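Local coordinates for neuraminidase (Influenza A virus, PDB 4K3Y), which serves as a neuraminidase-like surface glycoprotein of a bat influenza A virus, a calcium-binding beta-propeller that probably lacks the sialidase activity of classical neuraminidases, at residues C[182-194]-C[224-236]. Numbering follows the deposited sequence.
Sequences AGWKALDTTGFNF and FDQSFTYTFKEPC
Two successive blades of the neuraminidase beta-propeller meet along their outermost strands, where Phe228, Tyr230 and Phe232 of one pack against 182-194 of the blade before it. Strands 182-187 and 230-233 run in broadly the same direction with their axes 9.9 Å apart at closest approach, too far for backbone pairing, so the aromatic side chains of 224-236 bridge the gap.

Phe232 has the largest share. Its ring drives an edge into Phe194: CE1 lies over the centre of the Phe194 ring, and the planes stand at 85°, a T-shaped stack with centroids 5.1 Å apart. On one of its own faces Phe232 receives the edge of Phe192, whose CZ comes within 3.7 Å of Phe232 CD1. Leu187 CB touches the rim of the same ring, 3.9 Å from Phe232 CE2, while Thr189 CG2 reaches Phe232 CZ at 3.6 Å. Three phenylalanines thus form an aromatic cluster.

Tyr230 is held at two points. With CG between the backbone N and the carbonyl carbon (chi1 69°), it presents one ring face to Leu187 CD2, which sits 3.9 Å from the ring centroid and almost on its normal, a CH-pi contact. The hydroxyl OH accepts a bent hydrogen bond from Asp188 N (3.1 Å, N-H...O 143°), which helps to hold the far end of the ring. Toward the N-terminal ends of the two segments, Phe228 CD2 abuts Lys185 CB at 3.7 Å.

Within the second blade, Leu222 of the adjoining strand 221-224 touches Phe194, Tyr230 and Phe232. Arg175 on strand 170-177 makes a cation-pi contact with Phe228 and hydrogen bonds to Ala182 O and Gln226 O, tying both blades together.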
ATOM      1  N   ALA C 182       7.933  31.644  10.452  1.00 87.43           N
ATOM      2  CA  ALA C 182       7.999  32.276  11.761  1.00 85.40           C
ATOM      3  C   ALA C 182       9.102  33.322  11.793  1.00 87.12           C
ATOM      4  O   ALA C 182       9.801  33.460  12.801  1.00 93.68           O
ATOM      5  CB  ALA C 182       8.224  31.236  12.840  1.00 79.05           C
ATOM      6  N   GLY C 183       9.258  34.046  10.683  1.00 81.99           N
ATOM      7  CA  GLY C 183      10.290  35.066  10.555  1.00 76.74           C
ATOM      8  C   GLY C 183      11.517  34.605   9.786  1.00 78.52           C
ATOM      9  O   GLY C 183      11.700  33.410   9.540  1.00 78.96           O
ATOM     10  N   TRP C 184      12.372  35.555   9.418  1.00 80.56           N
ATOM     11  CA  TRP C 184      13.540  35.260   8.593  1.00 75.49           C
ATOM     12  C   TRP C 184      14.671  36.269   8.794  1.00 70.31           C
ATOM     13  O   TRP C 184      14.432  37.396   9.220  1.00 79.50           O
ATOM     14  CB  TRP C 184      13.132  35.215   7.112  1.00 82.48           C
ATOM     15  CG  TRP C 184      12.564  36.515   6.598  1.00 76.88           C
ATOM     16  CD1 TRP C 184      11.244  36.877   6.552  1.00 72.58           C
ATOM     17  CD2 TRP C 184      13.300  37.618   6.057  1.00 75.17           C
ATOM     18  NE1 TRP C 184      11.117  38.139   6.020  1.00 71.67           N
ATOM     19  CE2 TRP C 184      12.364  38.615   5.705  1.00 75.55           C
ATOM     20  CE3 TRP C 184      14.661  37.862   5.838  1.00 76.87           C
ATOM     21  CZ2 TRP C 184      12.747  39.838   5.145  1.00 70.79           C
ATOM     22  CZ3 TRP C 184      15.039  39.079   5.282  1.00 84.16           C
ATOM     23  CH2 TRP C 184      14.083  40.052   4.944  1.00 74.57           C
ATOM     24  N   LYS C 185      15.903  35.865   8.488  1.00 64.29           N
ATOM     25  CA  LYS C 185      17.025  36.802   8.512  1.00 81.98           C
ATOM     26  C   LYS C 185      17.708  36.866   7.154  1.00 85.41           C
ATOM     27  O   LYS C 185      17.915  35.839   6.510  1.00 84.61           O
ATOM     28  CB  LYS C 185      18.048  36.438   9.606  1.00 83.36           C
ATOM     29  CG  LYS C 185      19.202  37.451   9.773  1.00 93.79           C
ATOM     30  CD  LYS C 185      18.691  38.901   9.852  1.00114.64           C
ATOM     31  CE  LYS C 185      19.825  39.913  10.066  1.00117.32           C
ATOM     32  NZ  LYS C 185      19.325  41.320  10.206  1.00111.85           N
ATOM     33  N   ALA C 186      18.049  38.074   6.711  1.00 85.22           N
ATOM     34  CA  ALA C 186      18.900  38.214   5.532  1.00 79.01           C
ATOM     35  C   ALA C 186      20.348  37.854   5.894  1.00 84.29           C
ATOM     36  O   ALA C 186      20.877  38.284   6.919  1.00 93.63           O
ATOM     37  CB  ALA C 186      18.816  39.624   4.959  1.00 58.69           C
ATOM     38  N   LEU C 187      20.985  37.047   5.058  1.00 78.92           N
ATOM     39  CA  LEU C 187      22.352  36.640   5.327  1.00 71.16           C
ATOM     40  C   LEU C 187      23.323  37.522   4.556  1.00 77.60           C
ATOM     41  O   LEU C 187      23.063  37.906   3.407  1.00 84.95           O
ATOM     42  CB  LEU C 187      22.554  35.176   4.946  1.00 62.96           C
ATOM     43  CG  LEU C 187      21.656  34.154   5.647  1.00 62.49           C
ATOM     44  CD1 LEU C 187      21.585  32.901   4.825  1.00 53.45           C
ATOM     45  CD2 LEU C 187      22.173  33.821   7.031  1.00 72.31           C
ATOM     46  N   ASP C 188      24.445  37.842   5.188  1.00 71.43           N
ATOM     47  CA  ASP C 188      25.433  38.686   4.549  1.00 84.42           C
ATOM     48  C   ASP C 188      26.361  37.846   3.674  1.00 82.56           C
ATOM     49  O   ASP C 188      27.324  37.254   4.166  1.00 81.42           O
ATOM     50  CB  ASP C 188      26.225  39.455   5.603  1.00 92.05           C
ATOM     51  CG  ASP C 188      26.998  40.616   5.018  1.00 94.48           C
ATOM     52  OD1 ASP C 188      26.661  41.037   3.890  1.00101.19           O
ATOM     53  OD2 ASP C 188      27.935  41.104   5.686  1.00 88.21           O
ATOM     54  N   THR C 189      26.059  37.792   2.378  1.00 74.22           N
ATOM     55  CA  THR C 189      26.892  37.064   1.421  1.00 67.40           C
ATOM     56  C   THR C 189      27.586  38.007   0.438  1.00 73.68           C
ATOM     57  O   THR C 189      27.637  37.738  -0.765  1.00 79.97           O
ATOM     58  CB  THR C 189      26.081  36.009   0.648  1.00 60.33           C
ATOM     59  OG1 THR C 189      24.916  36.621   0.073  1.00 63.10           O
ATOM     60  CG2 THR C 189      25.655  34.880   1.590  1.00 60.31           C
ATOM     61  N   THR C 190      28.111  39.115   0.956  1.00 69.90           N
ATOM     62  CA  THR C 190      28.850  40.064   0.130  1.00 78.50           C
ATOM     63  C   THR C 190      30.192  39.467  -0.248  1.00 77.82           C
ATOM     64  O   THR C 190      30.999  39.125   0.627  1.00 69.17           O
ATOM     65  CB  THR C 190      29.091  41.411   0.850  1.00 85.61           C
ATOM     66  OG1 THR C 190      28.620  41.325   2.200  1.00 92.13           O
ATOM     67  CG2 THR C 190      28.361  42.543   0.132  1.00 81.23           C
ATOM     68  N   GLY C 191      30.419  39.321  -1.552  1.00 78.99           N
ATOM     69  CA  GLY C 191      31.692  38.831  -2.046  1.00 69.09           C
ATOM     70  C   GLY C 191      31.744  37.350  -2.362  1.00 76.26           C
ATOM     71  O   GLY C 191      32.742  36.882  -2.907  1.00 76.16           O
ATOM     72  N   PHE C 192      30.691  36.606  -2.014  1.00 78.51           N
ATOM     73  CA  PHE C 192      30.590  35.196  -2.413  1.00 73.51           C
ATOM     74  C   PHE C 192      29.175  34.757  -2.779  1.00 79.55           C
ATOM     75  O   PHE C 192      28.209  35.513  -2.636  1.00 87.56           O
ATOM     76  CB  PHE C 192      31.158  34.260  -1.340  1.00 76.25           C
ATOM     77  CG  PHE C 192      30.399  34.279  -0.042  1.00 78.38           C
ATOM     78  CD1 PHE C 192      30.594  35.304   0.870  1.00 82.65           C
ATOM     79  CD2 PHE C 192      29.502  33.268   0.274  1.00 77.82           C
ATOM     80  CE1 PHE C 192      29.904  35.328   2.068  1.00 79.91           C
ATOM     81  CE2 PHE C 192      28.805  33.284   1.478  1.00 79.56           C
ATOM     82  CZ  PHE C 192      29.008  34.317   2.375  1.00 73.59           C
ATOM     83  N   ASN C 193      29.078  33.517  -3.252  1.00 74.07           N
ATOM     84  CA  ASN C 193      27.807  32.900  -3.630  1.00 60.74           C
ATOM     85  C   ASN C 193      27.547  31.643  -2.774  1.00 62.42           C
ATOM     86  O   ASN C 193      28.485  30.905  -2.451  1.00 68.41           O
ATOM     87  CB  ASN C 193      27.821  32.580  -5.129  1.00 57.01           C
ATOM     88  CG  ASN C 193      26.604  31.788  -5.576  1.00 66.20           C
ATOM     89  OD1 ASN C 193      25.457  32.169  -5.299  1.00 63.23           O
ATOM     90  ND2 ASN C 193      26.847  30.667  -6.269  1.00 55.47           N
ATOM     91  N   PHE C 194      26.284  31.400  -2.407  1.00 56.68           N
ATOM     92  CA  PHE C 194      25.949  30.342  -1.451  1.00 58.07           C
ATOM     93  C   PHE C 194      24.718  29.514  -1.861  1.00 63.54           C
ATOM     94  O   PHE C 194      23.643  29.632  -1.248  1.00 61.04           O
ATOM     95  CB  PHE C 194      25.720  30.964  -0.066  1.00 52.70           C
ATOM     96  CG  PHE C 194      25.802  29.977   1.068  1.00 64.05           C
ATOM     97  CD1 PHE C 194      27.024  29.416   1.421  1.00 64.36           C
ATOM     98  CD2 PHE C 194      24.663  29.618   1.795  1.00 58.90           C
ATOM     99  CE1 PHE C 194      27.122  28.501   2.479  1.00 61.36           C
ATOM    100  CE2 PHE C 194      24.754  28.712   2.851  1.00 54.15           C
ATOM    101  CZ  PHE C 194      25.989  28.150   3.192  1.00 58.16           C
ATOM    102  N   PHE C 224      24.579  28.288  12.428  1.00 64.40           N
ATOM    103  CA  PHE C 224      23.632  29.198  13.067  1.00 74.08           C
ATOM    104  C   PHE C 224      22.787  28.496  14.132  1.00 78.47           C
ATOM    105  O   PHE C 224      22.567  27.280  14.063  1.00 67.94           O
ATOM    106  CB  PHE C 224      22.722  29.866  12.025  1.00 65.85           C
ATOM    107  CG  PHE C 224      21.859  28.902  11.259  1.00 71.77           C
ATOM    108  CD1 PHE C 224      22.321  28.318  10.090  1.00 70.03           C
ATOM    109  CD2 PHE C 224      20.574  28.579  11.707  1.00 75.03           C
ATOM    110  CE1 PHE C 224      21.516  27.429   9.381  1.00 72.86           C
ATOM    111  CE2 PHE C 224      19.761  27.687  11.001  1.00 58.94           C
ATOM    112  CZ  PHE C 224      20.226  27.119   9.841  1.00 62.72           C
ATOM    113  N   ASP C 225      22.327  29.266  15.117  1.00 76.58           N
ATOM    114  CA  ASP C 225      21.438  28.734  16.145  1.00 74.62           C
ATOM    115  C   ASP C 225      20.022  29.253  15.930  1.00 74.44           C
ATOM    116  O   ASP C 225      19.763  29.953  14.940  1.00 74.06           O
ATOM    117  CB  ASP C 225      21.950  29.035  17.565  1.00 89.46           C
ATOM    118  CG  ASP C 225      22.345  30.494  17.760  1.00 93.97           C
ATOM    119  OD1 ASP C 225      21.588  31.389  17.323  1.00 92.02           O
ATOM    120  OD2 ASP C 225      23.417  30.741  18.361  1.00 94.59           O
ATOM    121  N   GLN C 226      19.117  28.910  16.849  1.00 73.86           N
ATOM    122  CA  GLN C 226      17.696  29.224  16.688  1.00 80.92           C
ATOM    123  C   GLN C 226      17.397  30.718  16.764  1.00 85.95           C
ATOM    124  O   GLN C 226      16.347  31.168  16.294  1.00 87.22           O
ATOM    125  CB  GLN C 226      16.841  28.450  17.695  1.00 91.23           C
ATOM    126  CG  GLN C 226      17.280  28.569  19.143  1.00101.32           C
ATOM    127  CD  GLN C 226      16.507  27.630  20.050  1.00114.32           C
ATOM    128  OE1 GLN C 226      15.398  27.204  19.724  1.00118.70           O
ATOM    129  NE2 GLN C 226      17.094  27.294  21.190  1.00112.19           N
ATOM    130  N   SER C 227      18.322  31.482  17.343  1.00 84.30           N
ATOM    131  CA  SER C 227      18.171  32.930  17.444  1.00 91.35           C
ATOM    132  C   SER C 227      18.669  33.645  16.182  1.00 99.29           C
ATOM    133  O   SER C 227      18.801  34.867  16.166  1.00115.08           O
ATOM    134  CB  SER C 227      18.888  33.456  18.697  1.00 94.53           C
ATOM    135  OG  SER C 227      20.158  32.850  18.870  1.00106.28           O
ATOM    136  N   PHE C 228      18.927  32.868  15.131  1.00 95.39           N
ATOM    137  CA  PHE C 228      19.511  33.362  13.875  1.00 88.67           C
ATOM    138  C   PHE C 228      20.862  34.056  14.043  1.00 83.68           C
ATOM    139  O   PHE C 228      21.210  34.979  13.300  1.00 73.32           O
ATOM    140  CB  PHE C 228      18.539  34.255  13.102  1.00 85.75           C
ATOM    141  CG  PHE C 228      17.432  33.502  12.432  1.00 86.40           C
ATOM    142  CD1 PHE C 228      17.507  32.125  12.270  1.00 82.49           C
ATOM    143  CD2 PHE C 228      16.311  34.169  11.961  1.00 92.20           C
ATOM    144  CE1 PHE C 228      16.482  31.425  11.649  1.00 79.60           C
ATOM    145  CE2 PHE C 228      15.280  33.472  11.340  1.00 91.10           C
ATOM    146  CZ  PHE C 228      15.373  32.101  11.182  1.00 82.37           C
ATOM    147  N   THR C 229      21.631  33.597  15.017  1.00 84.07           N
ATOM    148  CA  THR C 229      22.998  34.055  15.154  1.00 89.42           C
ATOM    149  C   THR C 229      23.907  33.173  14.288  1.00 89.90           C
ATOM    150  O   THR C 229      24.103  31.976  14.555  1.00 81.10           O
ATOM    151  CB  THR C 229      23.441  34.044  16.625  1.00 83.04           C
ATOM    152  OG1 THR C 229      22.545  34.857  17.400  1.00 82.08           O
ATOM    153  CG2 THR C 229      24.858  34.570  16.748  1.00 66.80           C
ATOM    154  N   TYR C 230      24.450  33.772  13.239  1.00 89.76           N
ATOM    155  CA  TYR C 230      25.222  33.011  12.271  1.00 88.95           C
ATOM    156  C   TYR C 230      26.634  33.541  12.101  1.00 87.58           C
ATOM    157  O   TYR C 230      26.931  34.710  12.369  1.00 85.88           O
ATOM    158  CB  TYR C 230      24.524  32.998  10.897  1.00 76.85           C
ATOM    159  CG  TYR C 230      24.523  34.344  10.189  1.00 75.12           C
ATOM    160  CD1 TYR C 230      23.495  35.255  10.401  1.00 74.87           C
ATOM    161  CD2 TYR C 230      25.548  34.701   9.312  1.00 67.82           C
ATOM    162  CE1 TYR C 230      23.483  36.485   9.763  1.00 82.10           C
ATOM    163  CE2 TYR C 230      25.544  35.935   8.671  1.00 71.93           C
ATOM    164  CZ  TYR C 230      24.508  36.823   8.899  1.00 77.88           C
ATOM    165  OH  TYR C 230      24.484  38.049   8.269  1.00 77.02           O
ATOM    166  N   THR C 231      27.495  32.649  11.647  1.00 72.65           N
ATOM    167  CA  THR C 231      28.761  33.046  11.097  1.00 85.20           C
ATOM    168  C   THR C 231      29.040  32.182   9.858  1.00 88.05           C
ATOM    169  O   THR C 231      28.787  30.968   9.859  1.00 75.75           O
ATOM    170  CB  THR C 231      29.888  32.998  12.161  1.00 87.04           C
ATOM    171  OG1 THR C 231      31.151  32.769  11.521  1.00 95.03           O
ATOM    172  CG2 THR C 231      29.628  31.904  13.183  1.00 75.94           C
ATOM    173  N   PHE C 232      29.492  32.832   8.786  1.00 82.11           N
ATOM    174  CA  PHE C 232      29.946  32.134   7.594  1.00 73.89           C
ATOM    175  C   PHE C 232      31.434  31.827   7.764  1.00 80.67           C
ATOM    176  O   PHE C 232      32.200  32.687   8.204  1.00 83.42           O
ATOM    177  CB  PHE C 232      29.760  33.005   6.346  1.00 69.20           C
ATOM    178  CG  PHE C 232      28.363  32.989   5.771  1.00 73.25           C
ATOM    179  CD1 PHE C 232      27.937  31.942   4.960  1.00 67.45           C
ATOM    180  CD2 PHE C 232      27.485  34.042   6.007  1.00 82.59           C
ATOM    181  CE1 PHE C 232      26.653  31.932   4.411  1.00 67.81           C
ATOM    182  CE2 PHE C 232      26.199  34.038   5.459  1.00 85.17           C
ATOM    183  CZ  PHE C 232      25.789  32.978   4.661  1.00 76.77           C
ATOM    184  N   LYS C 233      31.853  30.614   7.420  1.00 71.21           N
ATOM    185  CA  LYS C 233      33.276  30.296   7.481  1.00 69.60           C
ATOM    186  C   LYS C 233      33.834  29.882   6.123  1.00 76.79           C
ATOM    187  O   LYS C 233      33.089  29.573   5.199  1.00 84.31           O
ATOM    188  CB  LYS C 233      33.550  29.225   8.533  1.00 66.10           C
ATOM    189  CG  LYS C 233      32.833  29.480   9.844  1.00 72.42           C
ATOM    190  CD  LYS C 233      33.569  28.849  11.010  1.00 78.41           C
ATOM    191  CE  LYS C 233      32.871  29.148  12.324  1.00 81.97           C
ATOM    192  NZ  LYS C 233      33.553  28.461  13.457  1.00 89.21           N
ATOM    193  N   GLU C 234      35.153  29.903   5.999  1.00 79.40           N
ATOM    194  CA  GLU C 234      35.797  29.436   4.781  1.00 76.91           C
ATOM    195  C   GLU C 234      36.875  28.427   5.127  1.00 79.50           C
ATOM    196  O   GLU C 234      37.793  28.733   5.884  1.00 93.60           O
ATOM    197  CB  GLU C 234      36.413  30.589   4.002  1.00 68.53           C
ATOM    198  CG  GLU C 234      37.237  30.127   2.816  1.00 80.32           C
ATOM    199  CD  GLU C 234      36.388  29.873   1.573  1.00 94.15           C
ATOM    200  OE1 GLU C 234      35.182  30.207   1.592  1.00 97.51           O
ATOM    201  OE2 GLU C 234      36.930  29.352   0.574  1.00 91.48           O
ATOM    202  N   PRO C 235      36.764  27.217   4.572  1.00 77.46           N
ATOM    203  CA  PRO C 235      37.719  26.144   4.862  1.00 81.76           C
ATOM    204  C   PRO C 235      39.144  26.537   4.490  1.00 84.59           C
ATOM    205  O   PRO C 235      39.398  27.123   3.429  1.00 83.77           O
ATOM    206  CB  PRO C 235      37.222  24.975   3.998  1.00 73.91           C
ATOM    207  CG  PRO C 235      36.372  25.600   2.940  1.00 70.82           C
ATOM    208  CD  PRO C 235      35.759  26.813   3.577  1.00 73.49           C
ATOM    209  N   CYS C 236      40.062  26.221   5.394  1.00 88.40           N
ATOM    210  CA  CYS C 236      41.458  26.583   5.241  1.00 87.07           C
ATOM    211  C   CYS C 236      42.233  25.417   4.623  1.00 81.72           C
ATOM    212  O   CYS C 236      43.453  25.320   4.754  1.00 87.98           O
ATOM    213  CB  CYS C 236      42.036  26.988   6.605  1.00 76.61           C
ATOM    214  SG  CYS C 236      41.204  28.416   7.374  1.00110.38           S
TER